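PDB 5BY3: BtGH115A from Bacteroides thetaiotaomicron, which acts as a family GH115 4-O-methyl-alpha-glucuronidase, a glycoside hydrolase with specificity for decorated arabinogalactans. Local coordinates for residues W647-A652 with D676-S681; G655-C660 with A670-G675; V692-L697 with V766-V771; F709-D714 with L757-L762. All blocks are in the same frame, centred on the assembly; numbering follows the deposited sequence.

Contact 1 (W647-A652 with D676-S681)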
loop_
_atom_site.group_PDB
_atom_site.type_symbol
_atom_site.label_atom_id
_atom_site.label_comp_id
_atom_site.label_asym_id
_atom_site.label_seq_id
_atom_site.Cartn_x
_atom_site.Cartn_y
_atom_site.Cartn_z
ATOM N N TRP A 647 30.815 2.991 -2.711
ATOM C CA TRP A 647 30.459 3.080 -1.292
ATOM C C TRP A 647 28.971 3.004 -1.050
ATOM O O TRP A 647 28.177 3.350 -1.937
ATOM C CB TRP A 647 30.941 4.403 -0.713
ATOM C CG TRP A 647 32.430 4.556 -0.723
ATOM C CD1 TRP A 647 33.344 3.718 -0.137
ATOM C CD2 TRP A 647 33.187 5.618 -1.330
ATOM N NE1 TRP A 647 34.608 4.182 -0.359
ATOM C CE2 TRP A 647 34.545 5.350 -1.081
ATOM C CE3 TRP A 647 32.848 6.770 -2.053
ATOM C CZ2 TRP A 647 35.571 6.183 -1.537
ATOM C CZ3 TRP A 647 33.877 7.607 -2.509
ATOM C CH2 TRP A 647 35.217 7.303 -2.244
ATOM N N ASN A 648 28.631 2.525 0.151
ATOM C CA ASN A 648 27.331 2.670 0.817
ATOM C C ASN A 648 27.516 3.704 1.919
ATOM O O ASN A 648 28.650 4.078 2.239
ATOM C CB ASN A 648 26.875 1.331 1.412
ATOM C CG ASN A 648 27.939 0.690 2.337
ATOM O OD1 ASN A 648 28.162 1.126 3.499
ATOM N ND2 ASN A 648 28.600 -0.361 1.823
ATOM N N ALA A 649 26.432 4.157 2.531
ATOM C CA ALA A 649 26.538 5.281 3.477
ATOM C C ALA A 649 27.410 5.056 4.731
ATOM O O ALA A 649 27.833 6.027 5.374
ATOM C CB ALA A 649 25.150 5.782 3.853
ATOM N N ALA A 650 27.674 3.787 5.062
ATOM C CA ALA A 650 28.387 3.412 6.292
ATOM C C ALA A 650 29.870 3.081 6.071
ATOM O O ALA A 650 30.622 2.946 7.042
ATOM C CB ALA A 650 27.675 2.263 7.006
ATOM N N GLU A 651 30.281 2.953 4.805
ATOM C CA GLU A 651 31.703 2.879 4.444
ATOM C C GLU A 651 32.403 4.213 4.730
ATOM O O GLU A 651 33.633 4.289 4.718
ATOM C CB GLU A 651 31.910 2.452 2.986
ATOM C CG GLU A 651 31.439 1.036 2.696
ATOM C CD GLU A 651 32.176 0.339 1.542
ATOM O OE1 GLU A 651 32.272 0.886 0.416
ATOM O OE2 GLU A 651 32.652 -0.803 1.754
ATOM N N ALA A 652 31.615 5.251 5.007
ATOM C CA ALA A 652 32.131 6.556 5.396
ATOM C C ALA A 652 33.005 6.457 6.641
ATOM O O ALA A 652 32.768 5.626 7.512
ATOM C CB ALA A 652 30.977 7.499 5.655
ATOM N N ASP A 676 24.134 17.620 8.726
ATOM C CA ASP A 676 25.161 16.558 8.875
ATOM C C ASP A 676 25.848 16.254 7.571
ATOM O O ASP A 676 25.352 16.620 6.500
ATOM C CB ASP A 676 24.599 15.266 9.472
ATOM C CG ASP A 676 24.237 15.414 10.936
ATOM O OD1 ASP A 676 24.322 16.550 11.467
ATOM O OD2 ASP A 676 23.873 14.392 11.565
ATOM N N ALA A 677 27.001 15.598 7.677
ATOM C CA ALA A 677 27.818 15.222 6.529
ATOM C C ALA A 677 28.389 13.856 6.711
ATOM O O ALA A 677 28.676 13.447 7.830
ATOM C CB ALA A 677 28.959 16.205 6.311
ATOM N N LEU A 678 28.521 13.165 5.582
ATOM C CA LEU A 678 29.364 11.994 5.421
ATOM C C LEU A 678 30.666 12.340 4.673
ATOM O O LEU A 678 30.702 13.231 3.803
ATOM C CB LEU A 678 28.596 10.908 4.680
ATOM C CG LEU A 678 27.845 9.860 5.506
ATOM C CD1 LEU A 678 27.316 10.370 6.857
ATOM C CD2 LEU A 678 26.763 9.217 4.640
ATOM N N THR A 679 31.721 11.608 5.011
ATOM C CA THR A 679 33.075 11.901 4.571
ATOM C C THR A 679 33.639 10.570 4.026
ATOM O O THR A 679 33.713 9.576 4.753
ATOM C CB THR A 679 33.878 12.472 5.775
ATOM O OG1 THR A 679 33.271 13.693 6.252
ATOM C CG2 THR A 679 35.371 12.714 5.458
ATOM N N PHE A 680 33.963 10.532 2.732
ATOM C CA PHE A 680 34.506 9.315 2.086
ATOM C C PHE A 680 35.943 9.552 1.672
ATOM O O PHE A 680 36.283 10.649 1.228
ATOM C CB PHE A 680 33.704 8.916 0.845
ATOM C CG PHE A 680 32.290 8.563 1.138
ATOM C CD1 PHE A 680 31.313 9.549 1.200
ATOM C CD2 PHE A 680 31.935 7.255 1.381
ATOM C CE1 PHE A 680 30.007 9.231 1.501
ATOM C CE2 PHE A 680 30.626 6.928 1.670
ATOM C CZ PHE A 680 29.661 7.915 1.733
ATOM N N SER A 681 36.775 8.523 1.786
ATOM C CA SER A 681 38.187 8.682 1.478
ATOM C C SER A 681 38.724 7.629 0.508
ATOM O O SER A 681 38.265 6.460 0.461
ATOM C CB SER A 681 39.032 8.761 2.759
ATOM O OG SER A 681 39.037 7.512 3.429
#

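Contact 2 (G655-C660 with A670-G675)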
loop_
_atom_site.group_PDB
_atom_site.type_symbol
_atom_site.label_atom_id
_atom_site.label_comp_id
_atom_site.label_asym_id
_atom_site.label_seq_id
_atom_site.Cartn_x
_atom_site.Cartn_y
_atom_site.Cartn_z
ATOM N N GLY A 655 31.141 11.072 10.027
ATOM C CA GLY A 655 29.743 11.269 9.710
ATOM C C GLY A 655 28.823 10.192 10.252
ATOM O O GLY A 655 29.176 9.002 10.286
ATOM N N ASN A 656 27.630 10.635 10.643
ATOM C CA ASN A 656 26.555 9.762 11.111
ATOM C C ASN A 656 25.311 9.770 10.190
ATOM O O ASN A 656 24.682 10.822 9.912
ATOM C CB ASN A 656 26.199 10.104 12.579
ATOM C CG ASN A 656 25.289 9.067 13.230
ATOM O OD1 ASN A 656 25.550 7.849 13.175
ATOM N ND2 ASN A 656 24.211 9.548 13.858
ATOM N N ALA A 657 24.965 8.572 9.720
ATOM C CA ALA A 657 23.783 8.378 8.885
ATOM C C ALA A 657 23.085 7.065 9.234
ATOM O O ALA A 657 23.632 5.995 9.016
ATOM C CB ALA A 657 24.167 8.433 7.410
ATOM N N ILE A 658 21.873 7.154 9.763
ATOM C CA ILE A 658 21.129 5.974 10.163
ATOM C C ILE A 658 20.523 5.274 8.948
ATOM O O ILE A 658 19.829 5.895 8.140
ATOM C CB ILE A 658 20.044 6.282 11.230
ATOM C CG1 ILE A 658 20.603 7.189 12.362
ATOM C CG2 ILE A 658 19.436 4.970 11.776
ATOM C CD1 ILE A 658 21.855 6.656 13.066
ATOM N N VAL A 659 20.849 3.987 8.820
ATOM C CA VAL A 659 20.335 3.116 7.769
ATOM C C VAL A 659 18.816 3.097 7.862
ATOM O O VAL A 659 18.276 2.995 8.965
ATOM C CB VAL A 659 20.839 1.654 7.914
ATOM C CG1 VAL A 659 20.492 0.849 6.677
ATOM C CG2 VAL A 659 22.342 1.590 8.157
ATOM N N CYS A 660 18.149 3.254 6.715
ATOM C CA CYS A 660 16.742 2.899 6.577
ATOM C C CYS A 660 16.692 1.387 6.262
ATOM O O CYS A 660 17.100 0.932 5.168
ATOM C CB CYS A 660 16.087 3.740 5.481
ATOM S SG CYS A 660 16.406 5.527 5.605
ATOM N N ALA A 670 20.760 5.264 3.727
ATOM C CA ALA A 670 20.803 5.895 5.075
ATOM C C ALA A 670 20.489 7.382 5.049
ATOM O O ALA A 670 20.885 8.062 4.111
ATOM C CB ALA A 670 22.162 5.679 5.723
ATOM N N GLU A 671 19.809 7.877 6.083
ATOM C CA GLU A 671 19.365 9.274 6.126
ATOM C C GLU A 671 20.454 10.163 6.683
ATOM O O GLU A 671 20.933 9.933 7.783
ATOM C CB GLU A 671 18.090 9.440 6.956
ATOM C CG GLU A 671 17.596 10.889 7.006
ATOM C CD GLU A 671 16.476 11.138 8.019
ATOM O OE1 GLU A 671 16.326 10.333 8.975
ATOM O OE2 GLU A 671 15.757 12.166 7.873
ATOM N N ILE A 672 20.864 11.164 5.916
ATOM C CA ILE A 672 21.784 12.177 6.441
ATOM C C ILE A 672 20.900 13.309 6.871
ATOM O O ILE A 672 20.222 13.917 6.041
ATOM C CB ILE A 672 22.803 12.662 5.399
ATOM C CG1 ILE A 672 23.504 11.472 4.754
ATOM C CG2 ILE A 672 23.798 13.619 6.034
ATOM C CD1 ILE A 672 24.221 11.806 3.455
ATOM N N LYS A 673 20.881 13.571 8.173
ATOM C CA LYS A 673 20.021 14.621 8.722
ATOM C C LYS A 673 20.557 15.945 8.219
ATOM O O LYS A 673 21.742 16.041 7.848
ATOM C CB LYS A 673 19.978 14.594 10.263
ATOM C CG LYS A 673 19.479 13.303 10.909
ATOM C CD LYS A 673 17.997 13.070 10.644
ATOM C CE LYS A 673 17.396 12.017 11.567
ATOM N NZ LYS A 673 15.933 11.847 11.289
ATOM N N LYS A 674 19.665 16.935 8.167
ATOM C CA LYS A 674 19.973 18.321 7.795
ATOM C C LYS A 674 21.202 18.788 8.562
ATOM O O LYS A 674 21.320 18.528 9.759
ATOM C CB LYS A 674 18.769 19.229 8.116
ATOM C CG LYS A 674 18.833 20.627 7.527
ATOM C CD LYS A 674 17.515 21.348 7.737
ATOM C CE LYS A 674 17.727 22.858 7.687
ATOM N NZ LYS A 674 16.449 23.620 7.644
ATOM N N GLY A 675 22.124 19.434 7.857
ATOM C CA GLY A 675 23.359 19.943 8.461
ATOM C C GLY A 675 24.446 18.922 8.763
ATOM O O GLY A 675 25.567 19.327 9.057
#

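Contact 3 (V692-L697 with V766-V771). With SO4 (sulfate ion), chain B.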
loop_
_atom_site.group_PDB
_atom_site.type_symbol
_atom_site.label_atom_id
_atom_site.label_comp_id
_atom_site.label_asym_id
_atom_site.label_seq_id
_atom_site.Cartn_x
_atom_site.Cartn_y
_atom_site.Cartn_z
ATOM N N VAL A 692 32.049 12.101 -9.972
ATOM C CA VAL A 692 31.327 11.635 -8.784
ATOM C C VAL A 692 29.872 11.354 -9.112
ATOM O O VAL A 692 29.169 12.245 -9.560
ATOM C CB VAL A 692 31.475 12.630 -7.612
ATOM C CG1 VAL A 692 30.780 12.104 -6.351
ATOM C CG2 VAL A 692 32.953 12.880 -7.366
ATOM N N ASP A 693 29.444 10.114 -8.861
ATOM C CA ASP A 693 28.134 9.560 -9.245
ATOM C C ASP A 693 27.401 9.238 -7.950
ATOM O O ASP A 693 27.758 8.317 -7.240
ATOM C CB ASP A 693 28.386 8.297 -10.080
ATOM C CG ASP A 693 27.127 7.731 -10.745
ATOM O OD1 ASP A 693 26.006 8.180 -10.419
ATOM O OD2 ASP A 693 27.273 6.787 -11.575
ATOM N N ILE A 694 26.404 10.038 -7.631
ATOM C CA ILE A 694 25.713 9.982 -6.343
ATOM C C ILE A 694 24.276 9.525 -6.579
ATOM O O ILE A 694 23.569 10.081 -7.428
ATOM C CB ILE A 694 25.719 11.352 -5.621
ATOM C CG1 ILE A 694 27.149 11.837 -5.421
ATOM C CG2 ILE A 694 25.018 11.267 -4.271
ATOM C CD1 ILE A 694 27.243 13.289 -5.009
ATOM N N ARG A 695 23.868 8.498 -5.844
ATOM C CA ARG A 695 22.581 7.880 -6.028
ATOM C C ARG A 695 21.814 8.067 -4.718
ATOM O O ARG A 695 22.326 7.778 -3.619
ATOM C CB ARG A 695 22.744 6.392 -6.299
ATOM C CG ARG A 695 23.230 5.851 -7.653
ATOM C CD ARG A 695 23.187 6.754 -8.865
ATOM N NE ARG A 695 23.982 6.218 -9.992
ATOM C CZ ARG A 695 23.696 5.126 -10.717
ATOM N NH1 ARG A 695 22.629 4.366 -10.453
ATOM N NH2 ARG A 695 24.498 4.772 -11.723
ATOM N N LEU A 696 20.588 8.572 -4.831
ATOM C CA LEU A 696 19.778 8.899 -3.675
ATOM C C LEU A 696 18.380 8.350 -3.866
ATOM O O LEU A 696 17.967 8.032 -4.979
ATOM C CB LEU A 696 19.707 10.412 -3.433
ATOM C CG LEU A 696 21.002 11.218 -3.402
ATOM C CD1 LEU A 696 21.124 12.030 -4.695
ATOM C CD2 LEU A 696 20.972 12.109 -2.171
ATOM N N LEU A 697 17.650 8.236 -2.764
ATOM C CA LEU A 697 16.250 7.850 -2.831
ATOM C C LEU A 697 15.550 9.000 -3.541
ATOM O O LEU A 697 15.743 10.161 -3.124
ATOM C CB LEU A 697 15.670 7.638 -1.425
ATOM C CG LEU A 697 14.295 6.964 -1.345
ATOM C CD1 LEU A 697 14.382 5.522 -1.817
ATOM C CD2 LEU A 697 13.694 7.078 0.067
ATOM N N VAL A 766 16.909 13.629 3.195
ATOM C CA VAL A 766 17.955 13.325 2.200
ATOM C C VAL A 766 18.450 11.927 2.474
ATOM O O VAL A 766 18.977 11.652 3.574
ATOM C CB VAL A 766 19.161 14.268 2.347
ATOM C CG1 VAL A 766 20.344 13.830 1.493
ATOM C CG2 VAL A 766 18.752 15.701 2.036
ATOM N N ILE A 767 18.283 11.029 1.506
ATOM C CA ILE A 767 18.645 9.656 1.802
ATOM C C ILE A 767 19.596 9.169 0.746
ATOM O O ILE A 767 19.211 9.046 -0.425
ATOM C CB ILE A 767 17.410 8.743 1.931
ATOM C CG1 ILE A 767 16.590 9.147 3.139
ATOM C CG2 ILE A 767 17.820 7.290 2.106
ATOM C CD1 ILE A 767 15.105 9.159 2.851
ATOM N N LEU A 768 20.832 8.913 1.183
ATOM C CA LEU A 768 21.896 8.422 0.320
ATOM C C LEU A 768 21.784 6.922 0.118
ATOM O O LEU A 768 21.523 6.181 1.062
ATOM C CB LEU A 768 23.280 8.805 0.882
ATOM C CG LEU A 768 24.497 8.396 0.023
ATOM C CD1 LEU A 768 24.631 9.173 -1.282
ATOM C CD2 LEU A 768 25.796 8.466 0.820
ATOM N N ASP A 769 21.994 6.492 -1.123
ATOM C CA ASP A 769 21.959 5.077 -1.512
ATOM C C ASP A 769 23.343 4.620 -1.930
ATOM O O ASP A 769 23.898 3.755 -1.299
ATOM C CB ASP A 769 20.949 4.834 -2.653
ATOM C CG ASP A 769 20.430 3.405 -2.685
ATOM O OD1 ASP A 769 20.604 2.740 -1.666
ATOM O OD2 ASP A 769 19.820 2.944 -3.689
ATOM N N GLN A 770 23.896 5.188 -2.997
ATOM C CA GLN A 770 25.220 4.782 -3.489
ATOM C C GLN A 770 26.077 5.972 -3.860
ATOM O O GLN A 770 25.565 7.063 -4.081
ATOM C CB GLN A 770 25.103 3.867 -4.690
ATOM C CG GLN A 770 24.363 2.572 -4.372
ATOM C CD GLN A 770 24.044 1.738 -5.602
ATOM O OE1 GLN A 770 23.323 2.177 -6.498
ATOM N NE2 GLN A 770 24.588 0.538 -5.654
ATOM N N VAL A 771 27.383 5.755 -3.903
ATOM C CA VAL A 771 28.351 6.692 -4.451
ATOM C C VAL A 771 29.345 5.862 -5.288
ATOM O O VAL A 771 29.834 4.827 -4.815
ATOM C CB VAL A 771 29.121 7.453 -3.342
ATOM C CG1 VAL A 771 30.104 8.425 -3.975
ATOM C CG2 VAL A 771 28.181 8.236 -2.412
HETATM S S SO4 B . 22.815 1.875 -14.020
HETATM O O1 SO4 B . 23.243 3.113 -13.317
HETATM O O2 SO4 B . 23.129 1.960 -15.472
HETATM O O3 SO4 B . 23.498 0.703 -13.423
HETATM O O4 SO4 B . 21.348 1.743 -13.887
HETATM O O HOH W 1 16.560 11.264 -0.885
#

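Contact 4 (F709-D714 with L757-L762)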
loop_
_atom_site.group_PDB
_atom_site.type_symbol
_atom_site.label_atom_id
_atom_site.label_comp_id
_atom_site.label_asym_id
_atom_site.label_seq_id
_atom_site.Cartn_x
_atom_site.Cartn_y
_atom_site.Cartn_z
ATOM N N PHE A 709 22.131 18.845 -1.504
ATOM C CA PHE A 709 23.348 18.466 -0.801
ATOM C C PHE A 709 24.538 19.271 -1.312
ATOM O O PHE A 709 24.408 20.011 -2.271
ATOM C CB PHE A 709 23.616 16.938 -0.870
ATOM C CG PHE A 709 23.767 16.379 -2.267
ATOM C CD1 PHE A 709 22.650 15.912 -2.976
ATOM C CD2 PHE A 709 25.032 16.272 -2.862
ATOM C CE1 PHE A 709 22.791 15.377 -4.262
ATOM C CE2 PHE A 709 25.184 15.728 -4.146
ATOM C CZ PHE A 709 24.061 15.278 -4.848
ATOM N N THR A 710 25.680 19.167 -0.637
ATOM C CA THR A 710 26.895 19.795 -1.126
ATOM C C THR A 710 27.925 18.709 -1.242
ATOM O O THR A 710 27.986 17.820 -0.384
ATOM C CB THR A 710 27.425 20.927 -0.219
ATOM O OG1 THR A 710 28.090 20.377 0.929
ATOM C CG2 THR A 710 26.314 21.894 0.207
ATOM N N VAL A 711 28.705 18.775 -2.316
ATOM C CA VAL A 711 29.886 17.926 -2.520
ATOM C C VAL A 711 31.167 18.751 -2.387
ATOM O O VAL A 711 31.268 19.857 -2.940
ATOM C CB VAL A 711 29.874 17.277 -3.908
ATOM C CG1 VAL A 711 29.805 15.773 -3.806
ATOM C CG2 VAL A 711 28.721 17.826 -4.730
ATOM N N SER A 712 32.139 18.231 -1.646
ATOM C CA SER A 712 33.434 18.919 -1.525
ATOM C C SER A 712 34.588 17.941 -1.513
ATOM O O SER A 712 34.705 17.109 -0.598
ATOM C CB SER A 712 33.479 19.858 -0.306
ATOM O OG SER A 712 34.712 20.561 -0.245
ATOM N N LEU A 713 35.403 18.034 -2.565
ATOM C CA LEU A 713 36.658 17.300 -2.681
ATOM C C LEU A 713 37.813 18.109 -2.065
ATOM O O LEU A 713 38.213 19.160 -2.586
ATOM C CB LEU A 713 36.960 16.958 -4.143
ATOM C CG LEU A 713 38.267 16.168 -4.337
ATOM C CD1 LEU A 713 38.037 14.689 -4.589
ATOM C CD2 LEU A 713 39.115 16.775 -5.449
ATOM N N ASP A 714 38.334 17.593 -0.952
ATOM C CA ASP A 714 39.515 18.128 -0.258
ATOM C C ASP A 714 39.324 19.566 0.189
ATOM O O ASP A 714 40.123 20.440 -0.148
ATOM C CB ASP A 714 40.774 17.935 -1.125
ATOM C CG ASP A 714 41.011 16.477 -1.459
ATOM O OD1 ASP A 714 40.565 15.636 -0.643
ATOM O OD2 ASP A 714 41.615 16.169 -2.517
ATOM N N LEU A 757 36.090 13.126 0.184
ATOM C CA LEU A 757 34.884 13.669 -0.434
ATOM C C LEU A 757 33.826 13.840 0.634
ATOM O O LEU A 757 33.400 12.859 1.241
ATOM C CB LEU A 757 34.354 12.717 -1.521
ATOM C CG LEU A 757 33.173 13.260 -2.360
ATOM C CD1 LEU A 757 33.654 14.153 -3.499
ATOM C CD2 LEU A 757 32.333 12.122 -2.903
ATOM N N VAL A 758 33.397 15.079 0.859
ATOM C CA VAL A 758 32.384 15.356 1.870
ATOM C C VAL A 758 31.017 15.679 1.229
ATOM O O VAL A 758 30.875 16.662 0.480
ATOM C CB VAL A 758 32.882 16.428 2.872
ATOM C CG1 VAL A 758 31.764 16.949 3.772
ATOM C CG2 VAL A 758 34.021 15.859 3.712
ATOM N N ILE A 759 30.038 14.811 1.516
ATOM C CA ILE A 759 28.598 14.997 1.174
ATOM C C ILE A 759 27.799 15.509 2.387
ATOM O O ILE A 759 27.624 14.788 3.377
ATOM C CB ILE A 759 27.970 13.689 0.593
ATOM C CG1 ILE A 759 28.657 13.304 -0.725
ATOM C CG2 ILE A 759 26.476 13.852 0.359
ATOM C CD1 ILE A 759 28.738 11.818 -0.991
ATOM N N LYS A 760 27.328 16.749 2.309
ATOM C CA LYS A 760 26.566 17.362 3.396
ATOM C C LYS A 760 25.086 17.571 3.028
ATOM O O LYS A 760 24.788 18.072 1.940
ATOM C CB LYS A 760 27.211 18.695 3.782
ATOM C CG LYS A 760 26.632 19.328 5.034
ATOM C CD LYS A 760 27.374 20.583 5.441
ATOM C CE LYS A 760 26.534 21.378 6.419
ATOM N NZ LYS A 760 27.353 22.320 7.237
ATOM N N ALA A 761 24.169 17.216 3.931
ATOM C CA ALA A 761 22.750 17.459 3.701
ATOM C C ALA A 761 22.359 18.875 4.089
ATOM O O ALA A 761 22.622 19.295 5.227
ATOM C CB ALA A 761 21.910 16.483 4.496
ATOM N N LEU A 762 21.697 19.581 3.166
ATOM C CA LEU A 762 21.126 20.912 3.418
ATOM C C LEU A 762 19.643 20.922 3.789
ATOM O O LEU A 762 19.173 21.867 4.424
ATOM C CB LEU A 762 21.350 21.835 2.210
ATOM C CG LEU A 762 22.563 22.781 2.190
ATOM C CD1 LEU A 762 23.819 22.197 2.837
ATOM C CD2 LEU A 762 22.839 23.190 0.744
HETATM O O HOH W 2 30.401 19.284 1.044
#

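Contact 1 (W647-A652 with D676-S681)
The loop leaving strand 646-647 folds over strand 677-682 on a beta sandwich, where F680 meets both W647 and A652. The W647 and F680 rings are near parallel, their planes 28° apart, but displaced, so little of one lies over the other. W647 CD2 and F680 CD2 are 3.4 Å apart. The fuller cover comes from F680 CB, which makes a CH-pi contact over the six-membered ring of W647, 3.6 Å from its centroid. F680 CG stands anti to the carbonyl carbon (chi1 -63°), which sets the CD2 side of its ring against the indole. A652 CB lies over a face of the F680 ring, 4.3 Å from the centroid. N648 O comes to the edge of the same ring, in its plane, 3.5 Å from F680 CE2. No hydrogen bond joins the loop to residues 676-681.

The loop holds its own shape through a type I turn from N648 to E651. An Asx turn is built into it: N648 OD1 takes the A650 N-H on a lone pair at 3.1 Å, and E651 N adds a weak bond. Here A649 and A652 face L678. L768 of the facing sheet also packs against A649, L678 and F680. L678 CD2 touches A649 O at 3.4 Å, while L678 CG rests 3.9 Å from A652 CB.

Contact 2 (G655-C660 with A670-G675)
A670 fits its methyl group against the backbone of A657, I658 and V659. A670 CB lies 3.4 Å from I658 O and 3.8 Å from V659 CA. A657 reaches the same methyl from its own side chain, with A657 CB and A670 CB 3.8 Å apart. A670 and V659 form a non-hydrogen-bonded antiparallel pair with CA atoms 3.9 Å apart. The small A670 side chain is consistent with so close an approach.

A657 also packs further along the facing strand. Its CB touches I672 CG1 at 4.1 Å, and its CA makes a CA-H...O contact with E671 O. Beyond the hairpin, both A657 and I672 lean on L678, so this side faces the inside of the sandwich.

The two chains form a short, loosely joined beta hairpin, strands 658-659 and 670-672. Strand 670-672 is bonded along its other edge to strand 766-772, through A670 with L768 and I672 with V766. One direct hydrogen bond closes the hairpin within these residues. E671 N donates to I658 O at 2.9 Å, fairly straight at 158°, with the donor tilted from the carbonyl plane.

The side chain of E671 points to the other face of the sheet. Its CG is anti to the backbone N (chi1 -179°), and the chain runs on extended. There K673 NZ forms a salt bridge with E671 OE1 at 2.8 Å, arriving from above the carboxylate plane. C660 SG lies 4.2 Å from the backbone E671 N.

Contact 3 (V692-L697 with V766-V771)
R695 faces D769 and Q770 together, a classic beta bulge in the antiparallel pairing of strands 689-696 and 766-772. R695 O takes two backbone N-H groups from the same face of its plane. D769 N is 2.8 Å from R695 O, and Q770 N is 3.1 Å from it. In return R695 N donates to Q770 O at 2.8 Å. Past the bulge the register has moved by one residue, and L697 N gives a straight bond of 2.9 Å to I767 O.

The R695 side chain starts against Q770, CB to CB, then bends at chi2 (-17°) and turns back along its own strand. This lays the guanidinium beside D693. R695 NE meets D693 OD1 at 2.9 Å, in the guanidinium plane but above the carboxylate plane, and NH2 adds a weak bond to D693 OD2. A sulfate ion, probably from the crystallisation liquor, accepts at O1 from R695 NH2 at 2.6 Å. Q740 ties the polar ends together: it accepts from R695 NH1 and donates to Q770 OE1 and D769 OD2. A methionine in place of R695 would probably leave D693 without its close salt-bridge partner, with a long, weak ion pair to K744 remaining, and Q740 OE1 without this donor.

I694, L696 and L768 carry only carbon on the opposite face of the sheet, where the I694 and L768 side chains cross at about a right angle, I694 CG2 touching L768 CD1. At the end of the pair a water donates to L697 O at 2.6 Å and accepts from I767 N at 3.0 Å.

Contact 4 (F709-D714 with L757-L762)
V711 fits its CG1 methyl against two neighbours across the strand pair, 4.1 Å from I759 CG1 and 4.2 Å from L757 CD1. The three side chains lie alongside one another and point the same way. Next to them the F709 ring turns off, with CG between the backbone N and the carbonyl carbon (chi1 60°), though its CD2 still brushes I759 CG2. This face of the sheet looks into the beta sandwich. I694 and L696 of the other sheet press on F709, and V692 presses on L757.

The opposite face has a second fit. T710 CG2 is a bump lodged in the fork of L762, 3.6 Å from L762 CD1 and 3.7 Å from L762 CD2. The two side chains cross at about a right angle. T710 OG1 points away from this fork and rests on K760 CB at 3.4 Å. It also shares a water with the facing strand: the water is 2.6 Å from T710 OG1 and donates to V758 O at 2.7 Å. An alanine in place of T710 is likely to deprive the water of its hydroxyl partner and open a gap in the L762 fork.

The backbones run antiparallel in unbroken register from F709-A761 to L713-L757. T710 with K760, and S712 with V758, each form a pair of N-H to O bonds. The four bonds pair the N-H and O of these residues, while the V711 face, turned into the sandwich, is apolar and the T710 face carries hydroxyls and a lysine.

All four contacts lie in one beta sandwich at the C-terminal end of the chain. Contacts 3 and 4 are buried strand pairs, one from each sheet, and the two sheets pack face to face, with I694 against V711. Contact 3 is bulged and polar on its outer face; contact 4 is regular. Contacts 1 and 2 are only partly buried. Contact 2 extends the sheet of contact 3, since strand 670-672 pairs with strand 766-772. Contact 1 reaches both sheets: F680 and L678 bond to strand 755-761, and W647 to V771. It relies on aromatic and apolar touch, whereas contacts 3 and 4 rest on backbone ladders and contact 2 on one cross-strand bond and close alanine packing.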